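Local coordinates for protein formyltransferase (Francisella tularensis subsp. tularensis, PDB 4NV1) that belongs to the formyltransferase family and holds dTDP-4-amino-4,6-dideoxyglucose in a pocket of its chain, at residues A[111-122]-A[133-141]. Residues are numbered along the deposited sequence; the frame is centred on the assembly and turned at random.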
ATOM      1  N   ILE A 111       3.044 -17.436  -3.252  1.00 22.11           N
ATOM      2  CA  ILE A 111       3.109 -16.207  -4.028  1.00 18.49           C
ATOM      3  C   ILE A 111       4.538 -15.966  -4.415  1.00 18.17           C
ATOM      4  O   ILE A 111       4.857 -15.468  -5.523  1.00 22.28           O
ATOM      5  CB  ILE A 111       2.484 -14.987  -3.261  1.00 20.11           C
ATOM      6  CG1 ILE A 111       0.959 -15.031  -3.280  1.00 20.03           C
ATOM      7  CG2 ILE A 111       2.863 -13.706  -3.995  1.00 18.38           C
ATOM      8  CD1 ILE A 111       0.288 -14.183  -2.201  1.00 24.80           C
ATOM      9  N   ILE A 112       5.417 -16.294  -3.493  1.00 19.61           N
ATOM     10  CA  ILE A 112       6.841 -16.197  -3.753  1.00 20.09           C
ATOM     11  C   ILE A 112       7.488 -17.288  -4.590  1.00 27.05           C
ATOM     12  O   ILE A 112       8.225 -16.981  -5.534  1.00 23.63           O
ATOM     13  CB  ILE A 112       7.616 -16.061  -2.434  1.00 20.35           C
ATOM     14  CG1 ILE A 112       7.217 -14.736  -1.748  1.00 20.20           C
ATOM     15  CG2 ILE A 112       9.130 -16.178  -2.659  1.00 21.09           C
ATOM     16  CD1 ILE A 112       7.549 -14.673  -0.252  1.00 20.24           C
ATOM     17  N   ASN A 113       7.288 -18.543  -4.201  1.00 25.92           N
ATOM     18  CA  ASN A 113       7.980 -19.642  -4.852  1.00 24.06           C
ATOM     19  C   ASN A 113       7.248 -20.320  -5.972  1.00 20.92           C
ATOM     20  O   ASN A 113       7.777 -21.194  -6.550  1.00 30.19           O
ATOM     21  CB  ASN A 113       8.488 -20.621  -3.801  1.00 27.08           C
ATOM     22  CG  ASN A 113       7.398 -21.455  -3.144  1.00 24.24           C
ATOM     23  OD1 ASN A 113       6.346 -21.738  -3.702  1.00 21.35           O
ATOM     24  ND2 ASN A 113       7.694 -21.890  -1.942  1.00 24.83           N
ATOM     25  N   LYS A 114       6.047 -19.887  -6.306  1.00 20.10           N
ATOM     26  CA  LYS A 114       5.203 -20.384  -7.356  1.00 21.71           C
ATOM     27  C   LYS A 114       4.757 -21.833  -7.324  1.00 23.29           C
ATOM     28  O   LYS A 114       4.100 -22.207  -8.265  1.00 21.54           O
ATOM     29  CB  LYS A 114       5.725 -20.064  -8.770  1.00 25.15           C
ATOM     30  CG  LYS A 114       6.450 -18.737  -8.861  1.00 28.95           C
ATOM     31  CD  LYS A 114       5.476 -17.619  -8.488  1.00 29.90           C
ATOM     32  CE  LYS A 114       6.099 -16.240  -8.614  1.00 30.17           C
ATOM     33  NZ  LYS A 114       4.956 -15.278  -8.431  1.00 32.35           N
ATOM     34  N   LEU A 115       5.014 -22.610  -6.266  1.00 25.53           N
ATOM     35  CA  LEU A 115       4.290 -23.882  -6.100  1.00 24.47           C
ATOM     36  C   LEU A 115       2.775 -23.690  -6.027  1.00 27.54           C
ATOM     37  O   LEU A 115       2.303 -22.674  -5.500  1.00 24.30           O
ATOM     38  CB  LEU A 115       4.858 -24.602  -4.885  1.00 26.34           C
ATOM     39  CG  LEU A 115       6.347 -24.978  -5.121  1.00 30.49           C
ATOM     40  CD1 LEU A 115       6.863 -25.782  -3.941  1.00 32.31           C
ATOM     41  CD2 LEU A 115       6.585 -25.764  -6.418  1.00 31.62           C
ATOM     42  N   PRO A 116       1.980 -24.612  -6.601  1.00 23.57           N
ATOM     43  CA  PRO A 116       0.536 -24.513  -6.426  1.00 22.69           C
ATOM     44  C   PRO A 116       0.061 -24.212  -4.998  1.00 17.98           C
ATOM     45  O   PRO A 116       0.648 -24.637  -4.014  1.00 17.20           O
ATOM     46  CB  PRO A 116       0.077 -25.931  -6.760  1.00 25.20           C
ATOM     47  CG  PRO A 116       0.988 -26.296  -7.864  1.00 24.00           C
ATOM     48  CD  PRO A 116       2.304 -25.874  -7.265  1.00 27.84           C
ATOM     49  N   ILE A 117      -1.098 -23.589  -4.943  1.00 20.13           N
ATOM     50  CA  ILE A 117      -1.766 -23.266  -3.683  1.00 19.30           C
ATOM     51  C   ILE A 117      -3.214 -23.579  -3.970  1.00 18.39           C
ATOM     52  O   ILE A 117      -3.709 -23.494  -5.097  1.00 19.16           O
ATOM     53  CB  ILE A 117      -1.572 -21.749  -3.342  1.00 18.23           C
ATOM     54  CG1 ILE A 117      -2.301 -21.351  -2.064  1.00 16.67           C
ATOM     55  CG2 ILE A 117      -2.185 -20.916  -4.460  1.00 17.78           C
ATOM     56  CD1 ILE A 117      -1.721 -21.967  -0.824  1.00 17.29           C
ATOM     57  N   GLY A 118      -3.937 -23.928  -2.921  1.00 20.22           N
ATOM     58  CA  GLY A 118      -5.334 -24.331  -3.083  1.00 18.17           C
ATOM     59  C   GLY A 118      -5.792 -24.808  -1.728  1.00 19.84           C
ATOM     60  O   GLY A 118      -5.281 -24.288  -0.668  1.00 18.71           O
ATOM     61  N   ALA A 119      -6.777 -25.708  -1.740  1.00 17.70           N
ATOM     62  CA  ALA A 119      -7.294 -26.289  -0.482  1.00 21.11           C
ATOM     63  C   ALA A 119      -7.385 -27.814  -0.546  1.00 22.52           C
ATOM     64  O   ALA A 119      -7.694 -28.320  -1.582  1.00 16.94           O
ATOM     65  CB  ALA A 119      -8.687 -25.732  -0.179  1.00 19.91           C
ATOM     66  N   THR A 120      -7.102 -28.475   0.561  1.00 20.82           N
ATOM     67  CA  THR A 120      -7.085 -29.886   0.683  1.00 22.39           C
ATOM     68  C   THR A 120      -7.880 -30.307   1.921  1.00 24.90           C
ATOM     69  O   THR A 120      -7.795 -29.651   2.991  1.00 21.23           O
ATOM     70  CB  THR A 120      -5.650 -30.350   0.930  1.00 23.28           C
ATOM     71  OG1 THR A 120      -4.801 -29.916  -0.113  1.00 19.34           O
ATOM     72  CG2 THR A 120      -5.559 -31.908   0.998  1.00 21.44           C
ATOM     73  N   ILE A 121      -8.652 -31.382   1.741  1.00 22.40           N
ATOM     74  CA  ILE A 121      -9.228 -32.183   2.825  1.00 20.75           C
ATOM     75  C   ILE A 121      -8.624 -33.548   2.794  1.00 22.26           C
ATOM     76  O   ILE A 121      -8.596 -34.239   1.754  1.00 18.21           O
ATOM     77  CB  ILE A 121     -10.733 -32.329   2.671  1.00 21.76           C
ATOM     78  CG1 ILE A 121     -11.382 -30.971   2.550  1.00 24.05           C
ATOM     79  CG2 ILE A 121     -11.291 -33.133   3.839  1.00 23.50           C
ATOM     80  CD1 ILE A 121     -12.810 -30.964   2.091  1.00 26.96           C
ATOM     81  N   HIS A 122      -8.074 -33.928   3.922  1.00 19.36           N
ATOM     82  CA  HIS A 122      -7.300 -35.139   3.968  1.00 21.40           C
ATOM     83  C   HIS A 122      -7.439 -35.771   5.331  1.00 23.50           C
ATOM     84  O   HIS A 122      -7.699 -35.101   6.347  1.00 27.22           O
ATOM     85  CB  HIS A 122      -5.826 -34.867   3.647  1.00 21.88           C
ATOM     86  CG  HIS A 122      -5.118 -34.067   4.694  1.00 26.58           C
ATOM     87  ND1 HIS A 122      -5.139 -32.689   4.726  1.00 28.90           N
ATOM     88  CD2 HIS A 122      -4.360 -34.456   5.744  1.00 30.75           C
ATOM     89  CE1 HIS A 122      -4.443 -32.261   5.764  1.00 31.46           C
ATOM     90  NE2 HIS A 122      -3.981 -33.316   6.410  1.00 33.38           N
ATOM     91  N   ILE A 133      -5.546 -38.095   0.811  1.00 20.90           N
ATOM     92  CA  ILE A 133      -6.358 -37.024   0.334  1.00 22.86           C
ATOM     93  C   ILE A 133      -7.747 -37.454  -0.122  1.00 24.86           C
ATOM     94  O   ILE A 133      -7.972 -38.353  -0.943  1.00 24.53           O
ATOM     95  CB  ILE A 133      -5.704 -36.287  -0.861  1.00 23.66           C
ATOM     96  CG1 ILE A 133      -4.359 -35.735  -0.438  1.00 25.01           C
ATOM     97  CG2 ILE A 133      -6.608 -35.153  -1.323  1.00 21.17           C
ATOM     98  CD1 ILE A 133      -3.519 -35.218  -1.590  1.00 26.89           C
ATOM     99  N   ILE A 134      -8.725 -36.714   0.351  1.00 18.80           N
ATOM    100  CA  ILE A 134     -10.080 -37.018   0.028  1.00 17.44           C
ATOM    101  C   ILE A 134     -10.531 -36.225  -1.141  1.00 20.83           C
ATOM    102  O   ILE A 134     -11.242 -36.727  -2.033  1.00 23.40           O
ATOM    103  CB  ILE A 134     -10.977 -36.644   1.189  1.00 16.96           C
ATOM    104  CG1 ILE A 134     -10.621 -37.484   2.419  1.00 19.14           C
ATOM    105  CG2 ILE A 134     -12.399 -36.643   0.766  1.00 17.02           C
ATOM    106  CD1 ILE A 134     -11.447 -37.195   3.636  1.00 20.12           C
ATOM    107  N   ILE A 135     -10.211 -34.940  -1.069  1.00 18.92           N
ATOM    108  CA  ILE A 135     -10.536 -34.007  -2.118  1.00 17.69           C
ATOM    109  C   ILE A 135      -9.625 -32.755  -1.988  1.00 21.71           C
ATOM    110  O   ILE A 135      -9.349 -32.292  -0.862  1.00 19.02           O
ATOM    111  CB  ILE A 135     -12.003 -33.650  -2.150  1.00 18.21           C
ATOM    112  CG1 ILE A 135     -12.360 -33.072  -3.507  1.00 18.13           C
ATOM    113  CG2 ILE A 135     -12.468 -32.624  -1.101  1.00 18.47           C
ATOM    114  CD1 ILE A 135     -13.718 -32.440  -3.692  1.00 18.28           C
ATOM    115  N   GLN A 136      -9.148 -32.241  -3.126  1.00 19.46           N
ATOM    116  CA  GLN A 136      -8.386 -30.983  -3.093  1.00 21.50           C
ATOM    117  C   GLN A 136      -8.526 -30.266  -4.405  1.00 27.18           C
ATOM    118  O   GLN A 136      -8.792 -30.900  -5.452  1.00 22.49           O
ATOM    119  CB  GLN A 136      -6.931 -31.247  -2.821  1.00 21.41           C
ATOM    120  CG  GLN A 136      -6.218 -31.886  -4.007  1.00 20.40           C
ATOM    121  CD  GLN A 136      -4.805 -32.184  -3.648  1.00 23.99           C
ATOM    122  OE1 GLN A 136      -4.171 -32.932  -4.361  1.00 24.51           O
ATOM    123  NE2 GLN A 136      -4.275 -31.608  -2.550  1.00 24.20           N
ATOM    124  N   GLU A 137      -8.359 -28.955  -4.364  1.00 23.78           N
ATOM    125  CA  GLU A 137      -8.435 -28.179  -5.605  1.00 24.10           C
ATOM    126  C   GLU A 137      -7.489 -26.982  -5.606  1.00 28.25           C
ATOM    127  O   GLU A 137      -7.411 -26.178  -4.636  1.00 18.81           O
ATOM    128  CB  GLU A 137      -9.881 -27.799  -5.901  1.00 25.33           C
ATOM    129  CG  GLU A 137     -10.069 -27.228  -7.297  1.00 31.82           C
ATOM    130  CD  GLU A 137     -11.474 -26.692  -7.516  1.00 41.96           C
ATOM    131  OE1 GLU A 137     -12.425 -27.083  -6.797  1.00 50.21           O
ATOM    132  OE2 GLU A 137     -11.654 -25.869  -8.442  1.00 52.91           O
ATOM    133  N   GLU A 138      -6.719 -26.870  -6.685  1.00 26.13           N
ATOM    134  CA  GLU A 138      -5.897 -25.635  -6.866  1.00 27.45           C
ATOM    135  C   GLU A 138      -6.688 -24.337  -7.001  1.00 25.67           C
ATOM    136  O   GLU A 138      -7.851 -24.350  -7.409  1.00 29.60           O
ATOM    137  CB  GLU A 138      -4.944 -25.788  -8.049  1.00 30.82           C
ATOM    138  CG  GLU A 138      -3.983 -24.650  -8.301  1.00 29.69           C
ATOM    139  CD  GLU A 138      -2.918 -25.042  -9.326  1.00 30.86           C
ATOM    140  OE1 GLU A 138      -2.917 -26.141  -9.885  1.00 28.50           O
ATOM    141  OE2 GLU A 138      -2.031 -24.249  -9.603  1.00 32.35           O
ATOM    142  N   VAL A 139      -6.078 -23.231  -6.565  1.00 28.60           N
ATOM    143  CA  VAL A 139      -6.613 -21.879  -6.690  1.00 27.20           C
ATOM    144  C   VAL A 139      -5.598 -21.018  -7.431  1.00 23.82           C
ATOM    145  O   VAL A 139      -4.375 -21.173  -7.230  1.00 26.57           O
ATOM    146  CB  VAL A 139      -6.842 -21.336  -5.250  1.00 33.27           C
ATOM    147  CG1 VAL A 139      -6.929 -19.845  -5.192  1.00 33.75           C
ATOM    148  CG2 VAL A 139      -8.073 -22.003  -4.613  1.00 35.49           C
ATOM    149  N   GLU A 140      -6.076 -20.124  -8.292  1.00 25.83           N
ATOM    150  CA  GLU A 140      -5.227 -19.237  -9.119  1.00 32.64           C
ATOM    151  C   GLU A 140      -4.668 -18.098  -8.258  1.00 31.77           C
ATOM    152  O   GLU A 140      -5.379 -17.534  -7.400  1.00 32.02           O
ATOM    153  CB  GLU A 140      -6.072 -18.508 -10.180  1.00 41.01           C
ATOM    154  CG  GLU A 140      -6.520 -19.349 -11.363  1.00 56.41           C
ATOM    155  CD  GLU A 140      -6.957 -18.502 -12.557  1.00 67.80           C
ATOM    156  OE1 GLU A 140      -7.808 -17.594 -12.367  1.00 60.44           O
ATOM    157  OE2 GLU A 140      -6.458 -18.760 -13.685  1.00 73.34           O
ATOM    158  N   VAL A 141      -3.419 -17.751  -8.475  1.00 30.27           N
ATOM    159  CA  VAL A 141      -2.884 -16.530  -7.890  1.00 30.58           C
ATOM    160  C   VAL A 141      -2.808 -15.504  -9.011  1.00 30.09           C
ATOM    161  O   VAL A 141      -1.972 -15.626  -9.923  1.00 28.35           O
ATOM    162  CB  VAL A 141      -1.495 -16.750  -7.332  1.00 23.65           C
ATOM    163  CG1 VAL A 141      -0.969 -15.445  -6.740  1.00 29.67           C
ATOM    164  CG2 VAL A 141      -1.502 -17.838  -6.297  1.00 26.27           C
TER
HETATM  165  O   HOH W   1      -1.885 -22.250  -7.425  1.00 24.56           O
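Ile121 faces both Ile134 and Ile135, the signature of a classic beta bulge, in an antiparallel hairpin whose second strand, 133-139, is the outermost on its side of the mixed sheet within this chain. The bulge gives one carbonyl two donors: Ile121 O takes Ile134 N at 2.8 Å and, weakly, Ile135 N at 3.3 Å. In return Ile135 O receives Ile121 N. Further along, Ala119 and Glu137 form a hydrogen-bonded pair, each backbone amide serving the other's carbonyl. Val139 N then reaches Ile117 O at 2.8 Å. Here the reciprocal bond is replaced by water: the amide of Ile117 donates to a water that in turn lies 2.7 Å from Val139 O and 3.0 Å from Glu138 OE2. Both oxygens are placed to accept from it, though the water has more acceptors within reach than protons to give. An extended side chain, with CG anti to the backbone N (chi1 -176°), carries that carboxylate over to the ring of Pro116.

Apolar contacts flank this ladder near its two ends. CD1 of Ile121 lies alongside CG2 of Ile135 at 3.6 Å, on the face covered by helix 147-170. Near the end of helix 106-113, Val141 divides its branches, CG1 meeting Ile111 and CG2 meeting Ile117, each at about a right angle.

The side-chain polar pair belongs to Thr120 and Gln136, which lie side by side in a non-hydrogen-bonded pair of the ladder. Thr120 OG1 is also bonded to Gly96 O and Asn98 N, tying the hairpin to the loop after strand 89-94, while Gln136 NE2 has a second acceptor in Asn98 O. Across the hairpin, NE2 donates to Thr120 OG1 at 3.0 Å, with the hydroxyl oxygen only 4° out of the glutamine's amide plane.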